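Local coordinates for TTHB210-like domain-containing protein (Thermus thermophilus, PDB 3VG8) that is of unknown function but is controlled by the sigma-E/anti-sigma-E regulatory system and assembles into a homodecamer, at residues D24-L34 and Y60-L71; L42-K52 and E92-V102. The protein carries 1 engineered substitution. All coordinates share one frame; numbering follows the deposited sequence.

Interaction 1. Residues D24-L34 and Y60-L71; sequences DPSTLPEGPFL and YVDIGTKTLRAL
The CA atoms of P32 and G64 come closest, 5.8 Å apart, where the loop feeding strand 33-36 of the antiparallel sheet passes the N-cap of helix 65-71. The positive phi of G64 (69°) favours glycine, and the P32 ring sits against it, CD 3.5 Å from G64 CA. One helical turn on, T67 fills the middle of the contact: its CG2 touches the P32 ring at CG and lies 3.8 Å from L34 CD2. The loop begins with an Asx turn in which D24 OD2 accepts from S26 N, while K66 NZ bonds D24 OD1 at 2.5 Å, on the syn lone pair. K66 reaches it as a fully extended chain, crossing the carboxylate stem at about a right angle. With an alanine here in place of the aspartate, both carboxylate oxygens go, which would probably leave K66 without its salt-bridge mate and S26 N without the acceptor that closes the turn. A water ties D24 N, T27 OG1, P32 O and T67 OG1 together, linking loop to helix. Y60 and I63 pair antiparallel with a strand of a second subunit, so that beta structure runs on across that interface. At the far end the E30 chain bends at chi2 (87°), bringing OE1 to the edge of the Y60 ring, 3.4 Å from CE1; a second water joins E30 OE1 to Y60 OH.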
loop_
_atom_site.group_PDB
_atom_site.type_symbol
_atom_site.label_atom_id
_atom_site.label_comp_id
_atom_site.label_asym_id
_atom_site.label_seq_id
_atom_site.Cartn_x
_atom_site.Cartn_y
_atom_site.Cartn_z
ATOM N N ASP F 24 -20.190 -14.461 38.024
ATOM C CA ASP F 24 -20.956 -15.164 39.049
ATOM C C ASP F 24 -20.237 -14.830 40.355
ATOM O O ASP F 24 -19.081 -15.214 40.542
ATOM C CB ASP F 24 -20.937 -16.673 38.800
ATOM C CG ASP F 24 -21.681 -17.454 39.873
ATOM O OD1 ASP F 24 -21.973 -18.641 39.626
ATOM O OD2 ASP F 24 -21.969 -16.891 40.959
ATOM N N PRO F 25 -20.912 -14.100 41.270
ATOM C CA PRO F 25 -20.344 -13.699 42.564
ATOM C C PRO F 25 -19.741 -14.846 43.343
ATOM O O PRO F 25 -18.791 -14.643 44.102
ATOM C CB PRO F 25 -21.529 -13.079 43.289
ATOM C CG PRO F 25 -22.369 -12.531 42.152
ATOM C CD PRO F 25 -22.320 -13.675 41.169
ATOM N N SER F 26 -20.286 -16.048 43.155
ATOM C CA SER F 26 -19.774 -17.219 43.857
ATOM C C SER F 26 -18.450 -17.713 43.284
ATOM O O SER F 26 -17.814 -18.584 43.869
ATOM C CB SER F 26 -20.779 -18.369 43.805
ATOM O OG SER F 26 -20.730 -19.046 42.555
ATOM N N THR F 27 -18.034 -17.167 42.143
ATOM C CA THR F 27 -16.781 -17.594 41.512
ATOM C C THR F 27 -15.619 -16.626 41.754
ATOM O O THR F 27 -14.491 -16.877 41.337
ATOM C CB THR F 27 -16.983 -17.809 39.986
ATOM O OG1 THR F 27 -17.177 -16.552 39.333
ATOM C CG2 THR F 27 -18.218 -18.669 39.735
ATOM N N LEU F 28 -15.891 -15.524 42.444
ATOM C CA LEU F 28 -14.860 -14.540 42.742
ATOM C C LEU F 28 -13.866 -15.145 43.726
ATOM O O LEU F 28 -14.220 -16.051 44.473
ATOM C CB LEU F 28 -15.491 -13.278 43.346
ATOM C CG LEU F 28 -16.348 -12.484 42.363
ATOM C CD1 LEU F 28 -17.021 -11.317 43.063
ATOM C CD2 LEU F 28 -15.456 -11.989 41.232
ATOM N N PRO F 29 -12.621 -14.629 43.764
ATOM C CA PRO F 29 -12.066 -13.528 42.975
ATOM C C PRO F 29 -11.637 -13.897 41.549
ATOM O O PRO F 29 -11.519 -13.022 40.688
ATOM C CB PRO F 29 -10.873 -13.085 43.817
ATOM C CG PRO F 29 -10.327 -14.431 44.257
ATOM C CD PRO F 29 -11.596 -15.172 44.680
ATOM N N GLU F 30 -11.397 -15.179 41.299
ATOM C CA GLU F 30 -10.960 -15.607 39.971
ATOM C C GLU F 30 -11.951 -15.415 38.831
ATOM O O GLU F 30 -11.555 -15.065 37.720
ATOM C CB GLU F 30 -10.556 -17.076 39.971
ATOM C CG GLU F 30 -9.380 -17.407 40.850
ATOM C CD GLU F 30 -9.807 -17.713 42.275
ATOM O OE1 GLU F 30 -8.914 -17.975 43.107
ATOM O OE2 GLU F 30 -11.029 -17.698 42.558
ATOM N N GLY F 31 -13.225 -15.687 39.093
ATOM C CA GLY F 31 -14.229 -15.555 38.061
ATOM C C GLY F 31 -14.545 -16.879 37.393
ATOM O O GLY F 31 -14.667 -17.888 38.074
ATOM N N PRO F 32 -14.572 -16.934 36.049
ATOM C CA PRO F 32 -14.314 -15.853 35.095
ATOM C C PRO F 32 -15.365 -14.761 34.885
ATOM O O PRO F 32 -16.552 -14.943 35.171
ATOM C CB PRO F 32 -14.039 -16.613 33.803
ATOM C CG PRO F 32 -15.023 -17.732 33.888
ATOM C CD PRO F 32 -14.938 -18.174 35.340
ATOM N N PHE F 33 -14.887 -13.620 34.388
ATOM C CA PHE F 33 -15.745 -12.496 34.067
ATOM C C PHE F 33 -16.096 -12.647 32.584
ATOM O O PHE F 33 -15.263 -13.077 31.770
ATOM C CB PHE F 33 -15.017 -11.173 34.269
ATOM C CG PHE F 33 -14.794 -10.808 35.704
ATOM C CD1 PHE F 33 -13.925 -11.548 36.497
ATOM C CD2 PHE F 33 -15.424 -9.687 36.256
ATOM C CE1 PHE F 33 -13.678 -11.177 37.819
ATOM C CE2 PHE F 33 -15.182 -9.303 37.578
ATOM C CZ PHE F 33 -14.310 -10.046 38.359
ATOM N N LEU F 34 -17.330 -12.311 32.235
ATOM C CA LEU F 34 -17.773 -12.396 30.857
ATOM C C LEU F 34 -17.943 -10.960 30.354
ATOM O O LEU F 34 -18.626 -10.155 30.979
ATOM C CB LEU F 34 -19.093 -13.157 30.783
ATOM C CG LEU F 34 -19.095 -14.527 31.471
ATOM C CD1 LEU F 34 -20.502 -15.113 31.448
ATOM C CD2 LEU F 34 -18.135 -15.475 30.774
ATOM N N TYR F 60 -4.149 -23.945 40.331
ATOM C CA TYR F 60 -5.518 -23.613 39.961
ATOM C C TYR F 60 -6.004 -24.755 39.086
ATOM O O TYR F 60 -5.517 -24.930 37.959
ATOM C CB TYR F 60 -5.547 -22.307 39.173
ATOM C CG TYR F 60 -5.348 -21.068 40.003
ATOM C CD1 TYR F 60 -6.401 -20.519 40.735
ATOM C CD2 TYR F 60 -4.128 -20.417 40.025
ATOM C CE1 TYR F 60 -6.236 -19.351 41.453
ATOM C CE2 TYR F 60 -3.952 -19.246 40.745
ATOM C CZ TYR F 60 -5.003 -18.716 41.452
ATOM O OH TYR F 60 -4.829 -17.536 42.147
ATOM N N VAL F 61 -6.944 -25.541 39.603
ATOM C CA VAL F 61 -7.456 -26.686 38.855
ATOM C C VAL F 61 -8.961 -26.598 38.696
ATOM O O VAL F 61 -9.666 -26.153 39.613
ATOM C CB VAL F 61 -7.116 -28.010 39.569
ATOM C CG1 VAL F 61 -7.493 -29.197 38.694
ATOM C CG2 VAL F 61 -5.633 -28.050 39.901
ATOM N N ASP F 62 -9.444 -27.005 37.520
ATOM C CA ASP F 62 -10.876 -27.012 37.222
ATOM C C ASP F 62 -11.506 -25.652 37.491
ATOM O O ASP F 62 -12.503 -25.568 38.191
ATOM C CB ASP F 62 -11.583 -28.062 38.093
ATOM C CG ASP F 62 -12.968 -28.450 37.556
ATOM O OD1 ASP F 62 -13.790 -28.937 38.358
ATOM O OD2 ASP F 62 -13.238 -28.291 36.340
ATOM N N ILE F 63 -10.928 -24.592 36.940
ATOM C CA ILE F 63 -11.452 -23.245 37.168
ATOM C C ILE F 63 -12.450 -22.830 36.076
ATOM O O ILE F 63 -12.294 -23.196 34.904
ATOM C CB ILE F 63 -10.291 -22.216 37.232
ATOM C CG1 ILE F 63 -9.243 -22.699 38.220
ATOM C CG2 ILE F 63 -10.797 -20.870 37.707
ATOM C CD1 ILE F 63 -9.766 -22.848 39.644
ATOM N N GLY F 64 -13.477 -22.081 36.481
ATOM C CA GLY F 64 -14.501 -21.600 35.559
ATOM C C GLY F 64 -15.442 -22.646 34.958
ATOM O O GLY F 64 -16.135 -22.368 33.977
ATOM N N THR F 65 -15.500 -23.834 35.551
ATOM C CA THR F 65 -16.344 -24.898 35.015
ATOM C C THR F 65 -17.827 -24.540 34.938
ATOM O O THR F 65 -18.459 -24.714 33.882
ATOM C CB THR F 65 -16.179 -26.172 35.834
ATOM O OG1 THR F 65 -14.791 -26.353 36.126
ATOM C CG2 THR F 65 -16.675 -27.399 35.038
ATOM N N LYS F 66 -18.377 -24.051 36.050
ATOM C CA LYS F 66 -19.790 -23.657 36.124
ATOM C C LYS F 66 -20.110 -22.621 35.043
ATOM O O LYS F 66 -20.986 -22.829 34.207
ATOM C CB LYS F 66 -20.106 -23.073 37.516
ATOM C CG LYS F 66 -21.547 -22.571 37.715
ATOM C CD LYS F 66 -21.726 -21.966 39.121
ATOM C CE LYS F 66 -23.096 -21.312 39.311
ATOM N NZ LYS F 66 -23.226 -20.564 40.618
ATOM N N THR F 67 -19.387 -21.506 35.072
ATOM C CA THR F 67 -19.579 -20.427 34.111
ATOM C C THR F 67 -19.416 -20.913 32.665
ATOM O O THR F 67 -20.286 -20.693 31.831
ATOM C CB THR F 67 -18.575 -19.277 34.373
ATOM O OG1 THR F 67 -18.773 -18.760 35.698
ATOM C CG2 THR F 67 -18.761 -18.148 33.349
ATOM N N LEU F 68 -18.301 -21.573 32.375
ATOM C CA LEU F 68 -18.033 -22.076 31.032
ATOM C C LEU F 68 -19.157 -22.971 30.508
ATOM O O LEU F 68 -19.705 -22.722 29.428
ATOM C CB LEU F 68 -16.700 -22.834 31.018
ATOM C CG LEU F 68 -15.483 -21.923 31.204
ATOM C CD1 LEU F 68 -14.210 -22.740 31.380
ATOM C CD2 LEU F 68 -15.384 -21.010 30.001
ATOM N N ARG F 69 -19.506 -24.000 31.280
ATOM C CA ARG F 69 -20.564 -24.939 30.908
ATOM C C ARG F 69 -21.833 -24.220 30.486
ATOM O O ARG F 69 -22.503 -24.637 29.539
ATOM C CB ARG F 69 -20.897 -25.874 32.083
ATOM C CG ARG F 69 -19.743 -26.759 32.554
ATOM C CD ARG F 69 -19.879 -28.214 32.106
ATOM N NE ARG F 69 -18.832 -29.038 32.708
ATOM C CZ ARG F 69 -18.727 -30.359 32.571
ATOM N NH1 ARG F 69 -19.612 -31.036 31.845
ATOM N NH2 ARG F 69 -17.730 -31.007 33.166
ATOM N N ALA F 70 -22.158 -23.140 31.195
ATOM C CA ALA F 70 -23.360 -22.368 30.900
ATOM C C ALA F 70 -23.278 -21.685 29.545
ATOM O O ALA F 70 -24.307 -21.398 28.936
ATOM C CB ALA F 70 -23.609 -21.334 31.989
ATOM N N LEU F 71 -22.067 -21.420 29.071
ATOM C CA LEU F 71 -21.912 -20.777 27.774
ATOM C C LEU F 71 -22.527 -21.614 26.655
ATOM O O LEU F 71 -23.719 -21.508 26.368
ATOM C CB LEU F 71 -20.435 -20.523 27.459
ATOM C CG LEU F 71 -19.705 -19.452 28.266
ATOM C CD1 LEU F 71 -18.440 -19.049 27.498
ATOM C CD2 LEU F 71 -20.610 -18.238 28.473
HETATM O O HOH W 1 -18.141 -16.331 36.827
HETATM O O HOH W 2 -6.817 -16.577 43.238
#

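Interaction 2. Residues L42-K52 and E92-V102; sequences LVKVVFMVPLK and EPHYHIELVLV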
loop_
_atom_site.group_PDB
_atom_site.type_symbol
_atom_site.label_atom_id
_atom_site.label_comp_id
_atom_site.label_asym_id
_atom_site.label_seq_id
_atom_site.Cartn_x
_atom_site.Cartn_y
_atom_site.Cartn_z
ATOM N N LEU F 42 -21.221 -12.112 23.534
ATOM C CA LEU F 42 -20.104 -12.407 24.426
ATOM C C LEU F 42 -18.795 -12.306 23.629
ATOM O O LEU F 42 -18.588 -13.021 22.649
ATOM C CB LEU F 42 -20.241 -13.808 25.002
ATOM C CG LEU F 42 -19.074 -14.284 25.877
ATOM C CD1 LEU F 42 -18.934 -13.392 27.104
ATOM C CD2 LEU F 42 -19.328 -15.748 26.295
ATOM N N VAL F 43 -17.919 -11.414 24.070
ATOM C CA VAL F 43 -16.635 -11.162 23.418
ATOM C C VAL F 43 -15.480 -11.970 24.016
ATOM O O VAL F 43 -14.611 -12.480 23.287
ATOM C CB VAL F 43 -16.289 -9.644 23.505
ATOM C CG1 VAL F 43 -14.948 -9.346 22.853
ATOM C CG2 VAL F 43 -17.375 -8.841 22.792
ATOM N N LYS F 44 -15.466 -12.092 25.338
ATOM C CA LYS F 44 -14.379 -12.815 25.995
ATOM C C LYS F 44 -14.674 -13.248 27.413
ATOM O O LYS F 44 -15.568 -12.724 28.055
ATOM C CB LYS F 44 -13.088 -11.987 25.977
ATOM C CG LYS F 44 -13.143 -10.629 26.700
ATOM C CD LYS F 44 -11.777 -9.922 26.579
ATOM C CE LYS F 44 -11.792 -8.458 26.991
ATOM N NZ LYS F 44 -10.482 -7.769 26.695
ATOM N N VAL F 45 -13.887 -14.221 27.866
ATOM C CA VAL F 45 -13.966 -14.838 29.181
ATOM C C VAL F 45 -12.653 -14.490 29.898
ATOM O O VAL F 45 -11.565 -14.871 29.447
ATOM C CB VAL F 45 -14.093 -16.354 28.998
ATOM C CG1 VAL F 45 -14.140 -17.052 30.333
ATOM C CG2 VAL F 45 -15.348 -16.642 28.193
ATOM N N VAL F 46 -12.751 -13.775 31.016
ATOM C CA VAL F 46 -11.557 -13.309 31.719
ATOM C C VAL F 46 -11.308 -13.876 33.129
ATOM O O VAL F 46 -12.122 -13.680 34.021
ATOM C CB VAL F 46 -11.596 -11.760 31.819
ATOM C CG1 VAL F 46 -10.327 -11.227 32.457
ATOM C CG2 VAL F 46 -11.788 -11.152 30.444
ATOM N N PHE F 47 -10.193 -14.580 33.312
ATOM C CA PHE F 47 -9.817 -15.111 34.629
ATOM C C PHE F 47 -8.861 -14.108 35.280
ATOM O O PHE F 47 -7.962 -13.586 34.626
ATOM C CB PHE F 47 -9.101 -16.461 34.502
ATOM C CG PHE F 47 -9.965 -17.543 33.962
ATOM C CD1 PHE F 47 -10.078 -17.745 32.596
ATOM C CD2 PHE F 47 -10.735 -18.324 34.822
ATOM C CE1 PHE F 47 -10.943 -18.702 32.094
ATOM C CE2 PHE F 47 -11.600 -19.281 34.326
ATOM C CZ PHE F 47 -11.704 -19.469 32.960
HETATM N N MSE F 48 -9.056 -13.842 36.564
HETATM C CA MSE F 48 -8.209 -12.904 37.306
HETATM C C MSE F 48 -7.305 -13.680 38.241
HETATM O O MSE F 48 -7.804 -14.449 39.065
HETATM C CB MSE F 48 -9.060 -11.994 38.184
HETATM C CG MSE F 48 -10.035 -11.121 37.452
HETATM SE SE MSE F 48 -9.041 -9.859 36.435
HETATM C CE MSE F 48 -8.082 -8.981 37.892
ATOM N N VAL F 49 -5.988 -13.495 38.129
ATOM C CA VAL F 49 -5.065 -14.171 39.038
ATOM C C VAL F 49 -3.979 -13.252 39.577
ATOM O O VAL F 49 -3.345 -12.502 38.825
ATOM C CB VAL F 49 -4.373 -15.418 38.387
ATOM C CG1 VAL F 49 -5.429 -16.434 37.971
ATOM C CG2 VAL F 49 -3.524 -15.010 37.210
ATOM N N PRO F 50 -3.739 -13.302 40.899
ATOM C CA PRO F 50 -2.701 -12.447 41.487
ATOM C C PRO F 50 -1.350 -13.041 41.128
ATOM O O PRO F 50 -1.173 -14.263 41.178
ATOM C CB PRO F 50 -2.964 -12.531 43.001
ATOM C CG PRO F 50 -4.356 -13.158 43.121
ATOM C CD PRO F 50 -4.416 -14.095 41.937
ATOM N N LEU F 51 -0.419 -12.185 40.743
ATOM C CA LEU F 51 0.919 -12.610 40.373
ATOM C C LEU F 51 1.577 -13.355 41.539
ATOM O O LEU F 51 2.257 -14.376 41.350
ATOM C CB LEU F 51 1.765 -11.381 39.999
ATOM C CG LEU F 51 3.236 -11.628 39.617
ATOM C CD1 LEU F 51 3.326 -12.587 38.449
ATOM C CD2 LEU F 51 3.896 -10.308 39.273
ATOM N N LYS F 52 1.366 -12.855 42.751
ATOM C CA LYS F 52 1.964 -13.491 43.918
ATOM C C LYS F 52 1.590 -14.965 44.038
ATOM O O LYS F 52 2.429 -15.773 44.431
ATOM C CB LYS F 52 1.573 -12.766 45.208
ATOM C CG LYS F 52 2.327 -13.327 46.429
ATOM C CD LYS F 52 2.047 -12.554 47.699
ATOM C CE LYS F 52 0.645 -12.832 48.205
ATOM N NZ LYS F 52 0.318 -12.006 49.400
ATOM N N GLU F 92 -2.539 -5.363 44.519
ATOM C CA GLU F 92 -1.312 -6.057 44.135
ATOM C C GLU F 92 -1.386 -6.498 42.676
ATOM O O GLU F 92 -2.475 -6.639 42.115
ATOM C CB GLU F 92 -1.107 -7.289 45.015
ATOM C CG GLU F 92 -2.235 -8.277 44.882
ATOM C CD GLU F 92 -2.033 -9.513 45.735
ATOM O OE1 GLU F 92 -1.001 -10.198 45.575
ATOM O OE2 GLU F 92 -2.915 -9.801 46.564
ATOM N N PRO F 93 -0.222 -6.754 42.057
ATOM C CA PRO F 93 -0.168 -7.184 40.657
ATOM C C PRO F 93 -1.024 -8.408 40.374
ATOM O O PRO F 93 -1.038 -9.372 41.142
ATOM C CB PRO F 93 1.325 -7.457 40.429
ATOM C CG PRO F 93 2.005 -6.551 41.416
ATOM C CD PRO F 93 1.132 -6.720 42.644
ATOM N N HIS F 94 -1.740 -8.348 39.260
ATOM C CA HIS F 94 -2.605 -9.424 38.790
ATOM C C HIS F 94 -2.350 -9.674 37.299
ATOM O O HIS F 94 -1.618 -8.930 36.642
ATOM C CB HIS F 94 -4.080 -9.037 38.927
ATOM C CG HIS F 94 -4.648 -9.276 40.284
ATOM N ND1 HIS F 94 -4.267 -8.549 41.390
ATOM C CD2 HIS F 94 -5.559 -10.178 40.718
ATOM C CE1 HIS F 94 -4.916 -8.998 42.450
ATOM N NE2 HIS F 94 -5.705 -9.986 42.071
ATOM N N TYR F 95 -2.947 -10.746 36.789
ATOM C CA TYR F 95 -2.893 -11.046 35.373
ATOM C C TYR F 95 -4.321 -11.394 34.970
ATOM O O TYR F 95 -5.082 -12.026 35.735
ATOM C CB TYR F 95 -1.928 -12.195 35.050
ATOM C CG TYR F 95 -0.666 -11.704 34.366
ATOM C CD1 TYR F 95 -0.610 -11.525 32.973
ATOM C CD2 TYR F 95 0.448 -11.339 35.121
ATOM C CE1 TYR F 95 0.541 -10.987 32.359
ATOM C CE2 TYR F 95 1.574 -10.811 34.535
ATOM C CZ TYR F 95 1.623 -10.632 33.152
ATOM O OH TYR F 95 2.761 -10.076 32.602
ATOM N N HIS F 96 -4.711 -10.895 33.808
ATOM C CA HIS F 96 -6.031 -11.166 33.276
ATOM C C HIS F 96 -5.778 -12.215 32.223
ATOM O O HIS F 96 -5.070 -11.955 31.266
ATOM C CB HIS F 96 -6.626 -9.924 32.595
ATOM C CG HIS F 96 -7.110 -8.874 33.544
ATOM N ND1 HIS F 96 -6.331 -8.365 34.561
ATOM C CD2 HIS F 96 -8.284 -8.198 33.598
ATOM C CE1 HIS F 96 -7.002 -7.422 35.200
ATOM N NE2 HIS F 96 -8.189 -7.303 34.635
ATOM N N ILE F 97 -6.326 -13.404 32.394
ATOM C CA ILE F 97 -6.131 -14.428 31.391
ATOM C C ILE F 97 -7.451 -14.423 30.632
ATOM O O ILE F 97 -8.515 -14.749 31.172
ATOM C CB ILE F 97 -5.863 -15.800 32.029
ATOM C CG1 ILE F 97 -4.743 -15.681 33.071
ATOM C CG2 ILE F 97 -5.449 -16.779 30.964
ATOM C CD1 ILE F 97 -3.422 -15.256 32.491
ATOM N N GLU F 98 -7.366 -14.046 29.370
ATOM C CA GLU F 98 -8.540 -13.899 28.546
ATOM C C GLU F 98 -8.678 -14.896 27.394
ATOM O O GLU F 98 -7.743 -15.118 26.623
ATOM C CB GLU F 98 -8.568 -12.466 27.983
ATOM C CG GLU F 98 -7.965 -11.396 28.897
ATOM C CD GLU F 98 -8.281 -9.970 28.430
ATOM O OE1 GLU F 98 -8.100 -9.665 27.230
ATOM O OE2 GLU F 98 -8.714 -9.154 29.274
ATOM N N LEU F 99 -9.861 -15.490 27.310
ATOM C CA LEU F 99 -10.218 -16.417 26.239
ATOM C C LEU F 99 -11.116 -15.551 25.344
ATOM O O LEU F 99 -12.257 -15.277 25.699
ATOM C CB LEU F 99 -11.003 -17.603 26.809
ATOM C CG LEU F 99 -10.150 -18.771 27.318
ATOM C CD1 LEU F 99 -9.184 -18.275 28.373
ATOM C CD2 LEU F 99 -11.049 -19.879 27.872
ATOM N N VAL F 100 -10.588 -15.121 24.202
ATOM C CA VAL F 100 -11.299 -14.225 23.295
ATOM C C VAL F 100 -11.994 -14.973 22.168
ATOM O O VAL F 100 -11.390 -15.751 21.470
ATOM C CB VAL F 100 -10.321 -13.149 22.737
ATOM C CG1 VAL F 100 -11.106 -12.028 22.054
ATOM C CG2 VAL F 100 -9.462 -12.580 23.892
ATOM N N LEU F 101 -13.280 -14.713 21.996
ATOM C CA LEU F 101 -14.080 -15.428 21.023
ATOM C C LEU F 101 -14.207 -14.806 19.637
ATOM O O LEU F 101 -15.005 -15.273 18.830
ATOM C CB LEU F 101 -15.461 -15.682 21.635
ATOM C CG LEU F 101 -15.373 -15.958 23.152
ATOM C CD1 LEU F 101 -16.763 -16.232 23.703
ATOM C CD2 LEU F 101 -14.453 -17.155 23.429
ATOM N N VAL F 102 -13.434 -13.750 19.382
ATOM C CA VAL F 102 -13.394 -13.073 18.082
ATOM C C VAL F 102 -11.926 -12.649 17.829
ATOM O O VAL F 102 -11.102 -12.658 18.747
ATOM C CB VAL F 102 -14.275 -11.805 18.062
ATOM C CG1 VAL F 102 -15.740 -12.173 18.150
ATOM C CG2 VAL F 102 -13.889 -10.898 19.233
HETATM O O HOH W 3 0.395 -10.251 43.458
#
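The H96 imidazole carries the selenium of M48, a selenomethionine, over the centre of one face: SE lies 3.3 Å from the ring centroid and 11° off the normal. Bends at chi2 and chi3 fold the M48 chain onto that face, with CE 3.3 Å from H96 CE1. The H94 ring has P50 CA over one face, a CH-pi contact 3.8 Å from the centroid, while at its edge ND1 donates in the ring plane to E92 O. F47 offers its edge to I97 O and L99 CD1. These rings sit on neighbouring antiparallel strands, 42-50 and 94-100, whose directions differ by 158°. V45-L99, F47-I97 and V49-Y95 are hydrogen-bonded pairs, and F47 N reaches I97 O at 2.7 Å. Beyond them L51 N bonds P93 O, and V43 and K44 together face A35 in a classic beta bulge. K44 CG stands between backbone N and carbonyl carbon (chi1 61°), and the extended chain carries NZ to 3.1 Å from E98 OE1, above the carboxylate plane. Both ends have further partners: E107 for K44, N80 for E98. One face thus mixes K44, E98, H94 and H96 with apolar V46, M48 and V100; on the other, F47, V49 and I97 give an apolar patch against the second subunit, with Y95 OH bonding H58 O of that subunit as a polar addition.

Interactions 1 and 2 meet along one sheet, their centres 11 Å apart, because strand 33-36 lies beside strand 42-50. The join is made by main-chain pairs, F33 O to V46 N at 2.7 Å and E30 O to M48 N at 3.0 Å, both probable hydrogen bonds. Side chains add to it: P32 CB packs 3.5 Å from V45 CG1, which places the loop and helix 65-71 of interaction 1 on the V45 and F47 face. Y60 OH lies 3.5 Å from P50 CD at the other end. Both contacts touch the second subunit, and both also reach the third, through D24 against L7 of that third subunit and H96 against its P25.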